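Side-chain contacts in geobacter metallireducens SMUG1 (Geobacter metallireducens, PDB 5H9I), which belongs to the uracil DNA glycosylase superfamily and holds xanthine in a pocket of its alpha/beta fold in this crystal form: residues Ala13-Leu18 with Pro33-Arg38; Glu54-Gly59 with Arg175-Leu180; Val79-Leu84 with Asp103-Arg108; Pro98-Asp103 with Leu144-Glu149; Pro142-Phe145 with Gly151-Thr154. All coordinates share one frame; numbering follows the deposited sequence.

Contact 1. Residues Ala13-Leu18 with Pro33-Arg38; sequences ALAADL and PLLYAR
Helix 7-19 and the short helix 33-36 meet through a small apolar patch in which Ala15, Leu14, Leu34 and Leu35 do the touching. The backbones come nearest at Ala15 and Leu34, whose CA atoms lie 6.6 Å apart, a spacing that suits a side chain as short as that of Ala15. Its CB points at the other helix and meets two leucine methyl groups. Leu35 CD2 lies 4.0 Å from Ala15 CB. The CB of Leu35 does not aim at helix 7-19, yet CG stands anti to the carbonyl carbon (chi1 -55°) and the branch beyond it swings the CD2 methyl onto the alanine. Leu34 faces the partner directly, and its CD1 methyl sits 4.3 Å from Ala15 CB.

This is packing of an N-terminal helix against the turn of helix that follows strand 29-31, in an alpha/beta protein of the uracil DNA glycosylase superfamily. The same CD1 of Leu34 is also 4.3 Å from Leu14 CD2, so one methyl bridges two successive residues of helix 7-19. Pro142 lies beside Leu14, Leu18 and Leu34, closing the apolar group from the loop before strand 144-146. Towards the surface the chemistry turns polar, and Arg38 forms a salt bridge with Asp12.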
# COMPACT_ATOMS: atom_id res chain seq x y z
N ALA A 13 6.33 -14.16 1.49
CA ALA A 13 6.37 -14.90 0.18
C ALA A 13 6.56 -13.87 -0.92
O ALA A 13 7.35 -14.05 -1.85
CB ALA A 13 5.15 -15.66 -0.05
N LEU A 14 5.81 -12.77 -0.88
CA LEU A 14 6.02 -11.69 -1.82
C LEU A 14 7.47 -11.18 -1.83
O LEU A 14 8.06 -10.94 -2.83
CB LEU A 14 5.01 -10.58 -1.60
CG LEU A 14 5.13 -9.32 -2.49
CD1 LEU A 14 5.05 -9.69 -3.99
CD2 LEU A 14 4.04 -8.30 -2.09
N ALA A 15 8.02 -10.88 -0.65
CA ALA A 15 9.43 -10.39 -0.58
C ALA A 15 10.42 -11.37 -1.22
O ALA A 15 11.28 -10.94 -1.97
CB ALA A 15 9.83 -10.12 0.90
N ALA A 16 10.18 -12.61 -1.02
CA ALA A 16 11.02 -13.68 -1.65
C ALA A 16 10.90 -13.66 -3.17
O ALA A 16 11.91 -13.83 -3.96
CB ALA A 16 10.67 -15.03 -1.14
N ASP A 17 9.68 -13.57 -3.65
CA ASP A 17 9.44 -13.50 -5.06
C ASP A 17 10.12 -12.27 -5.64
O ASP A 17 10.72 -12.32 -6.73
CB ASP A 17 7.95 -13.45 -5.37
CG ASP A 17 7.29 -14.73 -5.18
OD1 ASP A 17 8.03 -15.72 -5.25
OD2 ASP A 17 6.05 -14.85 -5.07
N LEU A 18 10.02 -11.11 -4.97
CA LEU A 18 10.64 -9.88 -5.40
C LEU A 18 12.19 -9.91 -5.45
O LEU A 18 12.78 -9.24 -6.30
CB LEU A 18 10.11 -8.67 -4.60
CG LEU A 18 8.56 -8.49 -4.80
CD1 LEU A 18 8.09 -7.41 -3.84
CD2 LEU A 18 8.13 -8.17 -6.17
N PRO A 33 10.58 -2.05 1.84
CA PRO A 33 10.24 -1.83 3.23
C PRO A 33 9.79 -3.15 3.91
O PRO A 33 9.77 -3.20 5.15
CB PRO A 33 9.19 -0.72 3.24
CG PRO A 33 8.90 -0.55 1.85
CD PRO A 33 9.85 -1.14 0.93
N LEU A 34 9.40 -4.16 3.12
CA LEU A 34 9.06 -5.44 3.73
C LEU A 34 10.23 -6.02 4.40
O LEU A 34 10.08 -6.84 5.33
CB LEU A 34 8.51 -6.45 2.70
CG LEU A 34 7.34 -6.03 1.89
CD1 LEU A 34 6.77 -7.13 1.00
CD2 LEU A 34 6.20 -5.46 2.77
N LEU A 35 11.43 -5.63 3.98
CA LEU A 35 12.67 -6.12 4.58
C LEU A 35 13.24 -5.18 5.61
O LEU A 35 13.63 -5.61 6.70
CB LEU A 35 13.67 -6.40 3.48
CG LEU A 35 13.27 -7.31 2.36
CD1 LEU A 35 14.37 -7.50 1.29
CD2 LEU A 35 12.95 -8.66 2.92
N TYR A 36 13.31 -3.89 5.33
CA TYR A 36 13.93 -2.97 6.25
C TYR A 36 13.04 -2.33 7.30
O TYR A 36 13.49 -1.77 8.22
CB TYR A 36 14.74 -1.89 5.48
CG TYR A 36 13.95 -0.91 4.66
CD1 TYR A 36 13.28 0.11 5.27
CD2 TYR A 36 13.94 -0.97 3.31
CE1 TYR A 36 12.59 1.02 4.54
CE2 TYR A 36 13.27 -0.05 2.57
CZ TYR A 36 12.58 0.94 3.18
OH TYR A 36 11.94 1.85 2.45
N ALA A 37 11.73 -2.49 7.12
CA ALA A 37 10.76 -2.01 8.09
C ALA A 37 9.79 -3.14 8.44
O ALA A 37 8.63 -2.95 8.54
CB ALA A 37 9.99 -0.82 7.54
N ARG A 38 10.37 -4.30 8.63
CA ARG A 38 9.60 -5.50 8.85
C ARG A 38 8.81 -5.50 10.16
O ARG A 38 7.71 -5.87 10.17
CB ARG A 38 10.49 -6.74 8.70
CG ARG A 38 9.66 -8.03 8.82
CD ARG A 38 10.25 -9.32 8.27
NE ARG A 38 9.26 -10.42 8.26
CZ ARG A 38 8.87 -11.07 9.34
NH1 ARG A 38 9.39 -10.75 10.50
NH2 ARG A 38 7.97 -12.03 9.28

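Contact 2. Residues Glu54-Gly59 with Arg175-Leu180; sequences EVLFVG and RRTVVL
All that passes between strand 55-59 and the 175-180 turns of helix 160-181 is van der Waals packing, and it converges on one methyl group, CD2 of Leu56. The leucine points from the strand toward the helix. Its CG lies opposite the backbone N across the CA-CB bond (chi1 178°), which, with CB already aimed at the helix, sets CD2 against both Thr177 and Val178. Leu56 CD2 lies 3.9 Å from Thr177 CG2, the two side chains crossing at about a right angle. On the next residue, Val178 CG2 stands 4.2 Å from the same Leu56 CD2 and meets it at a slant. The backbones remain well apart, with the CA atoms of Leu56 and Val178 8.1 Å from each other.

The polar side of the account belongs to Thr177. This threonine offers its methyl to the strand, while its OG1 turns back along its own helix to bond Ala173 O, the carbonyl one turn earlier. Its chi1 of -59° sets both branches at once: OG1 is placed beside the backbone N and CG2 is left for Leu56. A buried hydroxyl is thereby satisfied without a polar partner on the strand.

Strand 55-59 is an inner strand of the four-stranded parallel sheet, between strands 135-139 and 185-189, and at its end Gly59 touches the bound xanthine. Leu56 also packs on Phe136 of the first neighbour and Val178 on Val186 of the second, while Thr177 reaches Ile10 of helix 7-19 beyond.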
# COMPACT_ATOMS: atom_id res chain seq x y z
N GLU A 54 -14.65 -6.96 5.11
CA GLU A 54 -15.63 -6.75 4.06
C GLU A 54 -15.07 -6.04 2.85
O GLU A 54 -15.49 -6.28 1.66
CB GLU A 54 -16.81 -5.97 4.61
CG GLU A 54 -17.59 -6.71 5.67
CD GLU A 54 -18.81 -5.89 6.14
OE1 GLU A 54 -19.38 -6.39 7.15
OE2 GLU A 54 -19.15 -4.77 5.54
N VAL A 55 -14.09 -5.15 3.04
CA VAL A 55 -13.57 -4.28 2.01
C VAL A 55 -12.09 -4.17 2.13
O VAL A 55 -11.59 -3.89 3.23
CB VAL A 55 -14.18 -2.88 2.06
CG1 VAL A 55 -13.64 -1.91 1.06
CG2 VAL A 55 -15.74 -2.95 2.02
N LEU A 56 -11.38 -4.29 1.02
CA LEU A 56 -9.92 -4.10 0.91
C LEU A 56 -9.57 -2.92 0.05
O LEU A 56 -9.97 -2.95 -1.12
CB LEU A 56 -9.28 -5.33 0.35
CG LEU A 56 -7.79 -5.28 0.13
CD1 LEU A 56 -7.04 -5.09 1.42
CD2 LEU A 56 -7.28 -6.53 -0.55
N PHE A 57 -8.91 -1.91 0.55
CA PHE A 57 -8.36 -0.84 -0.23
C PHE A 57 -6.99 -1.26 -0.69
O PHE A 57 -6.21 -1.81 0.11
CB PHE A 57 -8.27 0.44 0.61
CG PHE A 57 -9.54 1.12 0.89
CD1 PHE A 57 -10.24 1.87 -0.05
CD2 PHE A 57 -10.14 0.98 2.15
CE1 PHE A 57 -11.44 2.48 0.26
CE2 PHE A 57 -11.30 1.61 2.47
CZ PHE A 57 -11.96 2.36 1.49
N VAL A 58 -6.63 -0.98 -1.95
CA VAL A 58 -5.37 -1.33 -2.52
C VAL A 58 -4.74 -0.11 -3.18
O VAL A 58 -5.31 0.53 -4.06
CB VAL A 58 -5.50 -2.42 -3.60
CG1 VAL A 58 -4.21 -2.82 -4.22
CG2 VAL A 58 -6.23 -3.57 -2.97
N GLY A 59 -3.58 0.30 -2.63
CA GLY A 59 -2.78 1.38 -3.26
C GLY A 59 -1.84 0.81 -4.29
O GLY A 59 -1.82 -0.36 -4.51
N ARG A 175 -4.12 -11.92 -4.93
CA ARG A 175 -5.02 -13.01 -4.86
C ARG A 175 -4.98 -13.75 -3.49
O ARG A 175 -6.04 -14.04 -2.96
CB ARG A 175 -4.78 -14.01 -6.00
CG ARG A 175 -5.27 -13.52 -7.34
CD ARG A 175 -5.12 -14.55 -8.39
NE ARG A 175 -3.77 -14.81 -8.82
CZ ARG A 175 -3.17 -14.15 -9.81
NH1 ARG A 175 -3.78 -13.20 -10.47
NH2 ARG A 175 -1.92 -14.48 -10.10
N ARG A 176 -3.77 -14.01 -2.97
CA ARG A 176 -3.67 -14.63 -1.69
C ARG A 176 -4.33 -13.77 -0.58
O ARG A 176 -5.01 -14.32 0.30
CB ARG A 176 -2.22 -14.84 -1.34
CG ARG A 176 -1.57 -16.00 -2.13
CD ARG A 176 -0.14 -16.03 -1.96
NE ARG A 176 0.42 -17.32 -2.42
CZ ARG A 176 1.70 -17.53 -2.63
NH1 ARG A 176 2.65 -16.60 -2.54
NH2 ARG A 176 2.02 -18.80 -3.02
N THR A 177 -4.13 -12.47 -0.66
CA THR A 177 -4.73 -11.55 0.32
C THR A 177 -6.23 -11.65 0.32
O THR A 177 -6.94 -11.65 1.34
CB THR A 177 -4.20 -10.13 0.08
OG1 THR A 177 -2.79 -10.11 0.18
CG2 THR A 177 -4.87 -9.18 1.04
N VAL A 178 -6.78 -11.68 -0.91
CA VAL A 178 -8.23 -11.75 -1.05
C VAL A 178 -8.78 -13.12 -0.60
O VAL A 178 -9.84 -13.19 0.03
CB VAL A 178 -8.64 -11.40 -2.53
CG1 VAL A 178 -10.08 -11.79 -2.84
CG2 VAL A 178 -8.39 -9.92 -2.73
N VAL A 179 -8.08 -14.19 -0.92
CA VAL A 179 -8.55 -15.50 -0.43
C VAL A 179 -8.50 -15.54 1.11
O VAL A 179 -9.41 -16.10 1.72
CB VAL A 179 -7.70 -16.63 -1.01
CG1 VAL A 179 -7.96 -18.00 -0.28
CG2 VAL A 179 -7.99 -16.71 -2.53
N LEU A 180 -7.46 -14.90 1.73
CA LEU A 180 -7.45 -14.91 3.22
C LEU A 180 -8.51 -14.02 3.86
O LEU A 180 -9.21 -14.40 4.82
CB LEU A 180 -6.12 -14.47 3.62
CG LEU A 180 -5.86 -14.33 5.19
CD1 LEU A 180 -5.81 -15.71 5.78
CD2 LEU A 180 -4.66 -13.52 5.49

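Contact 3. Residues Val79-Leu84 with Asp103-Arg108; sequences VVTEWL and DGFACR. With BME (beta-mercaptoethanol), chain F; IPA (isopropyl alcohol), chain G.
Helix 77-84, which widens into a pi-type turn over 80-84, faces a loop that makes a brief 3-10 turn at Phe105-Ala106, the CA atoms of Thr81 and Phe105 lying 8.0 Å apart. Phe105 carries the loop's share of the contact, its ring reaching out to two consecutive side chains of the helix. Val80 CG1 comes to the ring's edge, in its plane, at 3.7 Å from Phe105 CE2. From an oblique direction, the methyl CG2 of Thr81 approaches Phe105 CD2 to 3.5 Å, and the two side chains run past each other in opposite senses.

Here a late part of the long loop between helices 77-84 and 112-125 packs back on helix 77-84. In Thr81, chi1 of 68° puts OG1 between the backbone N and the carbonyl carbon, where it bonds Ala78 O, and leaves the methyl CG2 to face the ring. Asn87, Val90 and Thr70 also touch Phe105.

A beta-mercaptoethanol, probably from the crystallisation liquor, accepts a bond from Phe105 N at its O1 (3.0 Å, 166° at the hydrogen). The same O1 lies at the ring edge, 3.5 Å from Phe105 CD1.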
# COMPACT_ATOMS: atom_id res chain seq x y z
N VAL A 79 0.46 9.82 11.72
CA VAL A 79 -0.75 9.05 11.89
C VAL A 79 -0.41 7.63 12.28
O VAL A 79 -1.18 7.02 13.11
CB VAL A 79 -1.74 9.26 10.70
CG1 VAL A 79 -1.29 8.48 9.60
CG2 VAL A 79 -3.17 8.86 11.23
N VAL A 80 0.70 7.03 11.83
CA VAL A 80 1.01 5.69 12.19
C VAL A 80 1.39 5.62 13.67
O VAL A 80 0.91 4.74 14.39
CB VAL A 80 2.10 5.17 11.38
CG1 VAL A 80 2.64 3.85 11.88
CG2 VAL A 80 1.70 5.05 9.90
N THR A 81 2.16 6.60 14.19
CA THR A 81 2.54 6.60 15.58
C THR A 81 1.38 6.97 16.50
O THR A 81 1.20 6.31 17.55
CB THR A 81 3.78 7.53 15.88
OG1 THR A 81 3.41 8.87 15.69
CG2 THR A 81 4.85 7.22 15.05
N GLU A 82 0.59 7.97 16.14
CA GLU A 82 -0.40 8.57 17.05
C GLU A 82 -1.70 7.77 16.98
O GLU A 82 -2.33 7.60 18.03
CB GLU A 82 -0.68 10.04 16.69
CG GLU A 82 0.57 10.91 16.95
CD GLU A 82 0.49 12.37 16.41
OE1 GLU A 82 -0.57 12.78 15.83
OE2 GLU A 82 1.53 13.12 16.54
N TRP A 83 -2.12 7.33 15.80
CA TRP A 83 -3.46 6.71 15.70
C TRP A 83 -3.30 5.21 15.78
O TRP A 83 -4.07 4.58 16.53
CB TRP A 83 -4.14 7.14 14.42
CG TRP A 83 -5.63 6.79 14.50
CD1 TRP A 83 -6.51 7.21 15.48
CD2 TRP A 83 -6.37 6.05 13.57
NE1 TRP A 83 -7.77 6.70 15.19
CE2 TRP A 83 -7.72 5.98 14.06
CE3 TRP A 83 -6.04 5.30 12.42
CZ2 TRP A 83 -8.70 5.32 13.36
CZ3 TRP A 83 -7.00 4.61 11.78
CH2 TRP A 83 -8.34 4.64 12.28
N LEU A 84 -2.38 4.64 15.03
CA LEU A 84 -2.25 3.20 14.98
C LEU A 84 -1.44 2.69 16.16
O LEU A 84 -1.46 1.50 16.49
CB LEU A 84 -1.67 2.72 13.64
CG LEU A 84 -2.47 3.00 12.40
CD1 LEU A 84 -1.77 2.56 11.12
CD2 LEU A 84 -3.89 2.37 12.52
N ASP A 103 14.78 7.63 7.27
CA ASP A 103 14.94 7.95 8.66
C ASP A 103 13.92 7.23 9.60
O ASP A 103 13.96 7.32 10.81
CB ASP A 103 14.89 9.43 8.91
CG ASP A 103 16.04 10.18 8.22
OD1 ASP A 103 17.07 9.51 8.00
OD2 ASP A 103 15.87 11.33 7.82
N GLY A 104 13.01 6.50 8.99
CA GLY A 104 12.02 5.75 9.77
C GLY A 104 11.08 6.67 10.54
O GLY A 104 10.64 7.67 10.02
N PHE A 105 10.83 6.28 11.77
CA PHE A 105 9.95 7.06 12.63
C PHE A 105 10.51 8.42 13.08
O PHE A 105 9.79 9.22 13.63
CB PHE A 105 9.43 6.18 13.73
CG PHE A 105 8.44 5.14 13.21
CD1 PHE A 105 8.85 3.92 12.75
CD2 PHE A 105 7.13 5.46 13.14
CE1 PHE A 105 7.94 2.97 12.23
CE2 PHE A 105 6.20 4.54 12.59
CZ PHE A 105 6.63 3.32 12.17
N ALA A 106 11.78 8.65 12.73
CA ALA A 106 12.37 9.97 12.91
C ALA A 106 12.19 10.84 11.70
O ALA A 106 12.58 12.01 11.77
CB ALA A 106 13.85 9.82 13.25
N CYS A 107 11.60 10.38 10.57
CA CYS A 107 11.37 11.21 9.43
C CYS A 107 10.42 12.32 9.82
O CYS A 107 9.39 12.11 10.47
CB CYS A 107 10.83 10.44 8.19
SG CYS A 107 10.39 11.31 6.73
N ARG A 108 10.85 13.49 9.43
CA ARG A 108 10.16 14.75 9.68
C ARG A 108 9.30 15.24 8.45
O ARG A 108 8.69 16.27 8.62
CB ARG A 108 11.25 15.81 10.05
C1 BME F . 13.36 4.94 13.56
C2 BME F . 14.70 4.26 13.39
O1 BME F . 12.36 4.07 13.07
S2 BME F . 14.70 2.60 13.85
C1 IPA G . 0.59 6.65 20.14
C2 IPA G . -0.03 5.50 20.84
C3 IPA G . 0.24 5.64 22.35
O2 IPA G . -1.42 5.33 20.36

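Contact 4. Residues Pro98-Asp103 with Leu144-Glu149; sequences PKKRVD and LFLTAE
Two consecutive lysines reach from the loop 98-103 by different torsions: Lys99 runs fully extended beyond CG, whereas Lys100 bends at chi2 (-68°) and again at chi4 (65°). Their targets lie on strand 144-146 and in the turn that joins it to strand 152-153, a beta hairpin in the three-stranded antiparallel sheet. The contact thus joins the long loop after helix 77-84 to that hairpin.

The bends of Lys100 fold its chain over Leu146, which it crosses at a slant. Both leucine methyls are used. Leu146 CD1 packs 3.9 Å from Lys100 CB, near the root of the lysine, and Leu146 CD2 lies 3.8 Å from Lys100 NZ at the other end. The ammonium finds its polar partner in Gly150 O, within the same hairpin turn, so the aliphatic part can cover the leucine while the charge is held by a carbonyl. Tyr31 of strand 29-31 bonds Lys100 O through its OH and also touches Leu146.

Farther out, Lys99 is exposed and takes a backbone carbonyl of the turn as its partner, not the Glu149 carboxylate. Arg101, in the same loop, turns the other way and closes a salt bridge with Asp103, NH1 of Arg101 standing 2.8 Å from OD2 of Asp103. His97 also ties the two parts, with bonds to Lys99 N and Ala148 O. At the tip of the extended chain, Lys99 NZ donates to Glu149 O at 3.0 Å, lying in the carbonyl plane with a C=O...N angle of 145°.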
# COMPACT_ATOMS: atom_id res chain seq x y z
N PRO A 98 20.81 9.43 -1.32
CA PRO A 98 20.75 10.52 -0.40
C PRO A 98 19.61 11.48 -0.49
O PRO A 98 19.40 12.17 0.46
CB PRO A 98 22.07 11.36 -0.70
CG PRO A 98 22.72 10.65 -1.78
CD PRO A 98 22.04 9.37 -2.15
N LYS A 99 18.90 11.51 -1.62
CA LYS A 99 17.76 12.40 -1.78
C LYS A 99 16.47 11.72 -1.24
O LYS A 99 15.48 12.38 -1.12
CB LYS A 99 17.53 12.70 -3.23
CG LYS A 99 18.50 13.73 -3.77
CD LYS A 99 18.22 13.84 -5.24
CE LYS A 99 19.29 14.70 -5.90
NZ LYS A 99 18.88 14.81 -7.29
N LYS A 100 16.62 10.54 -0.77
CA LYS A 100 15.43 9.66 -0.37
C LYS A 100 15.84 8.82 0.81
O LYS A 100 15.77 7.59 0.77
CB LYS A 100 14.96 8.88 -1.54
CG LYS A 100 14.45 9.68 -2.70
CD LYS A 100 13.16 10.40 -2.40
CE LYS A 100 12.58 11.24 -3.53
NZ LYS A 100 12.17 10.44 -4.67
N ARG A 101 16.39 9.41 1.82
CA ARG A 101 16.85 8.74 2.98
C ARG A 101 15.66 8.14 3.80
O ARG A 101 14.60 8.72 3.82
CB ARG A 101 17.55 9.72 3.87
CG ARG A 101 18.86 10.24 3.22
CD ARG A 101 19.41 11.32 4.12
NE ARG A 101 19.83 10.79 5.43
CZ ARG A 101 19.31 11.13 6.63
NH1 ARG A 101 18.31 12.00 6.73
NH2 ARG A 101 19.82 10.60 7.73
N VAL A 102 15.96 7.03 4.40
CA VAL A 102 15.01 6.31 5.25
C VAL A 102 15.38 6.57 6.70
O VAL A 102 16.25 5.88 7.25
CB VAL A 102 14.92 4.85 4.90
CG1 VAL A 102 14.00 4.08 5.83
CG2 VAL A 102 14.50 4.64 3.48
N ASP A 103 14.78 7.63 7.27
CA ASP A 103 14.94 7.95 8.66
C ASP A 103 13.92 7.23 9.60
O ASP A 103 13.96 7.32 10.81
CB ASP A 103 14.89 9.43 8.91
CG ASP A 103 16.04 10.18 8.22
OD1 ASP A 103 17.07 9.51 8.00
OD2 ASP A 103 15.87 11.33 7.82
N LEU A 144 9.73 0.61 -3.80
CA LEU A 144 9.91 1.97 -4.32
C LEU A 144 11.11 1.95 -5.33
O LEU A 144 12.07 1.29 -5.03
CB LEU A 144 10.23 2.90 -3.18
CG LEU A 144 10.31 4.36 -3.49
CD1 LEU A 144 8.96 5.01 -3.38
CD2 LEU A 144 11.28 5.13 -2.63
N PHE A 145 10.91 2.51 -6.52
CA PHE A 145 11.88 2.51 -7.59
C PHE A 145 12.39 3.94 -7.78
O PHE A 145 11.60 4.89 -7.92
CB PHE A 145 11.21 1.98 -8.87
CG PHE A 145 10.65 0.63 -8.74
CD1 PHE A 145 11.43 -0.49 -8.93
CD2 PHE A 145 9.29 0.49 -8.55
CE1 PHE A 145 10.89 -1.76 -8.84
CE2 PHE A 145 8.74 -0.79 -8.43
CZ PHE A 145 9.52 -1.88 -8.61
N LEU A 146 13.72 4.09 -7.85
CA LEU A 146 14.31 5.41 -8.11
C LEU A 146 15.32 5.38 -9.26
O LEU A 146 15.98 4.38 -9.44
CB LEU A 146 15.05 5.90 -6.85
CG LEU A 146 14.33 5.90 -5.51
CD1 LEU A 146 15.30 6.19 -4.35
CD2 LEU A 146 13.16 6.86 -5.48
N THR A 147 15.40 6.52 -9.95
CA THR A 147 16.48 6.72 -10.92
C THR A 147 17.77 6.94 -10.19
O THR A 147 17.82 7.20 -8.97
CB THR A 147 16.20 7.98 -11.74
OG1 THR A 147 16.30 9.14 -10.90
CG2 THR A 147 14.81 7.89 -12.40
N ALA A 148 18.85 6.93 -10.97
CA ALA A 148 20.16 7.24 -10.37
C ALA A 148 20.21 8.62 -9.73
O ALA A 148 20.98 8.85 -8.82
CB ALA A 148 21.24 7.12 -11.49
N GLU A 149 19.40 9.58 -10.18
CA GLU A 149 19.32 10.87 -9.54
C GLU A 149 18.30 10.94 -8.39
O GLU A 149 18.02 11.98 -7.82
CB GLU A 149 18.98 11.96 -10.57
CG GLU A 149 19.98 12.06 -11.73
CD GLU A 149 19.88 10.91 -12.72
OE1 GLU A 149 18.74 10.31 -12.99
OE2 GLU A 149 20.95 10.60 -13.27

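Contact 5. Residues Pro142-Phe145 with Gly151-Thr154; sequences PLLF and GNIT
Phe145 O receives the hydrogen bond from Ile153 N at 2.8 Å. Its angle at the hydrogen is 146°, and the donor is tilted 35° from the carbonyl plane. Asn152 CA makes a CH...O contact to the same oxygen at 3.6 Å. The side chains of Phe145 and Ile153 touch near their roots, CB to CB at 3.9 Å, and Ile153 O comes within 3.4 Å of Phe145 CB.

Strands 144-146 and 152-153 form a beta hairpin, but the pairing is loose, and a water lies between them. Phe145 N donates to this water at 2.9 Å. The water lies 2.8 Å from Asn152 OD1 and 2.9 Å from Ile153 O, positioned to donate to each, though further acceptors nearby leave open which it serves. The amide of Asn152 gets there because its CG is anti to the backbone N (chi1 -165°), which also brings OD1 to 3.5 Å from Leu144 CD1, the two side chains crossing at about a right angle.

In the next shell, Phe23 meets the Phe145 ring edge-to-face, and Val30 and Leu166 also pack on Phe145. Strand 29-31 flanks strand 144-146 on its other side, Tyr31 bonding Leu144 through the backbone.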
# COMPACT_ATOMS: atom_id res chain seq x y z
N PRO A 142 5.01 -3.41 -3.06
CA PRO A 142 5.67 -2.84 -1.88
C PRO A 142 6.99 -2.14 -2.15
O PRO A 142 7.54 -1.55 -1.21
CB PRO A 142 5.91 -4.06 -1.05
CG PRO A 142 6.22 -5.11 -2.03
CD PRO A 142 5.20 -4.89 -3.14
N LEU A 143 7.47 -2.17 -3.38
CA LEU A 143 8.80 -1.61 -3.70
C LEU A 143 8.70 -0.19 -4.11
O LEU A 143 7.71 0.19 -4.80
CB LEU A 143 9.30 -2.42 -4.86
CG LEU A 143 9.56 -3.88 -4.65
CD1 LEU A 143 10.05 -4.52 -5.95
CD2 LEU A 143 10.44 -4.20 -3.47
N LEU A 144 9.73 0.61 -3.80
CA LEU A 144 9.91 1.97 -4.32
C LEU A 144 11.11 1.95 -5.33
O LEU A 144 12.07 1.29 -5.03
CB LEU A 144 10.23 2.90 -3.18
CG LEU A 144 10.31 4.36 -3.49
CD1 LEU A 144 8.96 5.01 -3.38
CD2 LEU A 144 11.28 5.13 -2.63
N PHE A 145 10.91 2.51 -6.52
CA PHE A 145 11.88 2.51 -7.59
C PHE A 145 12.39 3.94 -7.78
O PHE A 145 11.60 4.89 -7.92
CB PHE A 145 11.21 1.98 -8.87
CG PHE A 145 10.65 0.63 -8.74
CD1 PHE A 145 11.43 -0.49 -8.93
CD2 PHE A 145 9.29 0.49 -8.55
CE1 PHE A 145 10.89 -1.76 -8.84
CE2 PHE A 145 8.74 -0.79 -8.43
CZ PHE A 145 9.52 -1.88 -8.61
N GLY A 151 15.06 10.11 -8.49
CA GLY A 151 13.66 10.45 -8.90
C GLY A 151 12.79 9.21 -8.81
O GLY A 151 13.20 8.09 -9.20
N ASN A 152 11.53 9.46 -8.39
CA ASN A 152 10.62 8.33 -8.30
C ASN A 152 10.26 7.74 -9.67
O ASN A 152 10.05 8.47 -10.63
CB ASN A 152 9.36 8.80 -7.57
CG ASN A 152 8.53 7.63 -7.11
OD1 ASN A 152 9.03 6.76 -6.41
ND2 ASN A 152 7.29 7.58 -7.56
N ILE A 153 10.11 6.44 -9.78
CA ILE A 153 9.72 5.75 -10.99
C ILE A 153 8.48 4.93 -10.57
O ILE A 153 8.64 3.97 -9.84
CB ILE A 153 10.76 4.80 -11.59
CG1 ILE A 153 12.13 5.50 -11.90
CG2 ILE A 153 10.22 4.05 -12.79
CD1 ILE A 153 13.27 4.52 -12.15
N THR A 154 7.28 5.32 -11.00
CA THR A 154 6.07 4.51 -10.71
C THR A 154 6.08 3.25 -11.48
O THR A 154 6.66 3.15 -12.51
CB THR A 154 4.81 5.34 -11.02
OG1 THR A 154 4.85 5.82 -12.36
CG2 THR A 154 4.77 6.46 -10.11
O HOH W 1 8.46 4.02 -6.90

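Overall arrangement
Contacts 1, 2 and 5 are buried, whereas contacts 3 and 4 are only partly so and belong to the long loop between helices 77-84 and 112-125, which they share at Asp103. Burial alone does not set the chemistry: contacts 1 and 2 are buried and wholly apolar, but contact 5, also buried, is hydrogen-bonded between strands. Contact 3 rests on an aromatic ring, and contact 4 adds a lysine bond to a main-chain carbonyl. Contacts 4 and 5 use the same strand, 144-146, with centres about 9 Å apart. Contacts 1 and 5 meet through Pro142, and Ala13 of contact 1 touches Arg176 of contact 2. Contact 2, on the parallel sheet, lies across the chain's centre from contacts 3, 4 and 5.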